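Local coordinates for protein ORF99 (Acidianus Filamentous Virus 1, PDB 3DF6) that is of unknown function but is a thermo- and acid-stable viral protein, by sequence family a probable relative of the anti-CRISPR protein AcrID1, at residues Phe74-Arg79 against Val87-Gly92. The protein carries 2 engineered substitutions. Sequence-based numbering, arbitrary orientation.
Sequences FVEYVR and VLSIKG
E76 faces two residues, L88 and S89, the mark of a classic beta bulge in an antiparallel ladder. Its carbonyl oxygen takes a nearly straight bond from L88 N (2.8 Å to E76 O, N-H...O 176°) and a weak one from S89 N at 3.5 Å, while E76 N donates back to S89 O. On the F74 side of the bulge the register is plain: F74 and K91 exchange two backbone bonds, F74 N to K91 O being the shorter at 2.7 Å, and K91 O also lies at the edge of the F74 ring. E76 CG is anti to the backbone N (chi1 -171°) and the chain beyond it is extended, which brings OE1 alongside the bulged residues, 3.3 Å from S89 CB and also near L88 CB. At the other end, V78 CG2 touches L88 CD1 at 3.9 Å.

The opposite face, carrying V75, Y77, V87 and I90, is buried and largely apolar. V75 CG1 meets V87 CG1 at 4.2 Å, and V75 CG2 lies more loosely against I90 CG2. F38 and L41 of helix 35-42 cover V75 and I90 respectively. Y77 CG sits between its backbone N and carbonyl carbon (chi1 62°), turning the ring away from strand 87-92, its hydroxyl hydrogen-bonded to D59. This is a beta hairpin of strands 69-80 and 84-96 broken by a classic bulge, within an antiparallel sheet with helix 35-42 packed on its V75-I90 face.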
# COMPACT_ATOMS: atom_id res chain seq x y z
N PHE C 74 -6.92 6.73 7.23
CA PHE C 74 -8.32 6.75 6.82
C PHE C 74 -8.73 5.33 6.44
O PHE C 74 -8.08 4.71 5.60
CB PHE C 74 -8.49 7.66 5.60
CG PHE C 74 -8.14 9.08 5.86
CD1 PHE C 74 -9.14 9.99 6.20
CD2 PHE C 74 -6.82 9.53 5.77
CE1 PHE C 74 -8.84 11.33 6.44
CE2 PHE C 74 -6.49 10.87 6.02
CZ PHE C 74 -7.51 11.78 6.36
N VAL C 75 -9.81 4.84 7.05
CA VAL C 75 -10.32 3.49 6.77
C VAL C 75 -11.76 3.62 6.31
O VAL C 75 -12.61 4.13 7.04
CB VAL C 75 -10.24 2.53 8.00
CG1 VAL C 75 -10.71 1.13 7.62
CG2 VAL C 75 -8.83 2.47 8.57
N GLU C 76 -12.02 3.20 5.09
CA GLU C 76 -13.36 3.21 4.54
C GLU C 76 -13.95 1.81 4.66
O GLU C 76 -13.35 0.84 4.19
CB GLU C 76 -13.29 3.63 3.06
CG GLU C 76 -14.64 3.89 2.42
CD GLU C 76 -14.55 3.98 0.88
OE1 GLU C 76 -13.46 3.76 0.34
OE2 GLU C 76 -15.57 4.25 0.23
N TYR C 77 -15.13 1.69 5.28
CA TYR C 77 -15.70 0.37 5.54
C TYR C 77 -17.22 0.34 5.59
O TYR C 77 -17.89 1.38 5.78
CB TYR C 77 -15.14 -0.23 6.85
CG TYR C 77 -15.44 0.56 8.11
CD1 TYR C 77 -16.56 0.26 8.91
CD2 TYR C 77 -14.62 1.62 8.50
CE1 TYR C 77 -16.82 1.00 10.08
CE2 TYR C 77 -14.86 2.34 9.64
CZ TYR C 77 -15.96 2.03 10.43
OH TYR C 77 -16.17 2.77 11.56
N VAL C 78 -17.75 -0.88 5.46
CA VAL C 78 -19.17 -1.16 5.69
C VAL C 78 -19.30 -2.07 6.92
O VAL C 78 -18.60 -3.09 7.03
CB VAL C 78 -19.83 -1.78 4.45
CG1 VAL C 78 -21.32 -2.09 4.71
CG2 VAL C 78 -19.67 -0.86 3.22
N ARG C 79 -20.17 -1.69 7.85
CA ARG C 79 -20.42 -2.50 9.05
C ARG C 79 -21.36 -3.67 8.74
O ARG C 79 -22.49 -3.48 8.30
CB ARG C 79 -21.00 -1.65 10.17
CG ARG C 79 -20.08 -0.58 10.71
CD ARG C 79 -20.61 -0.02 12.05
NE ARG C 79 -20.15 1.35 12.26
CZ ARG C 79 -19.14 1.71 13.06
NH1 ARG C 79 -18.47 0.82 13.79
NH2 ARG C 79 -18.81 2.99 13.13
N VAL C 87 -13.73 -3.79 4.62
CA VAL C 87 -12.85 -2.67 4.32
C VAL C 87 -12.75 -2.48 2.80
O VAL C 87 -12.45 -3.43 2.06
CB VAL C 87 -11.46 -2.86 4.98
CG1 VAL C 87 -10.49 -1.72 4.59
CG2 VAL C 87 -11.59 -2.94 6.51
N LEU C 88 -12.97 -1.24 2.36
CA LEU C 88 -12.97 -0.90 0.94
C LEU C 88 -11.75 -0.10 0.53
O LEU C 88 -11.33 -0.14 -0.63
CB LEU C 88 -14.24 -0.12 0.58
CG LEU C 88 -15.53 -0.91 0.88
CD1 LEU C 88 -16.71 0.05 0.80
CD2 LEU C 88 -15.68 -2.05 -0.11
N SER C 89 -11.18 0.62 1.50
CA SER C 89 -9.97 1.42 1.29
C SER C 89 -9.29 1.71 2.62
O SER C 89 -9.96 1.77 3.67
CB SER C 89 -10.31 2.74 0.58
OG SER C 89 -9.13 3.45 0.23
N ILE C 90 -7.96 1.87 2.56
CA ILE C 90 -7.13 2.32 3.66
C ILE C 90 -6.13 3.33 3.04
O ILE C 90 -5.56 3.07 1.97
CB ILE C 90 -6.34 1.14 4.34
CG1 ILE C 90 -7.29 0.02 4.79
CG2 ILE C 90 -5.60 1.68 5.59
CD1 ILE C 90 -6.59 -1.28 5.39
N LYS C 91 -5.94 4.47 3.71
CA LYS C 91 -5.03 5.50 3.25
C LYS C 91 -4.26 6.08 4.43
O LYS C 91 -4.86 6.39 5.48
CB LYS C 91 -5.78 6.61 2.52
CG LYS C 91 -4.89 7.76 1.98
CD LYS C 91 -5.78 8.76 1.21
CE LYS C 91 -5.02 9.99 0.70
NZ LYS C 91 -3.79 9.60 -0.06
N GLY C 92 -2.95 6.22 4.26
CA GLY C 92 -2.07 6.73 5.31
C GLY C 92 -1.40 7.99 4.80
O GLY C 92 -0.81 7.99 3.73
O HOH W 1 -9.60 5.31 2.99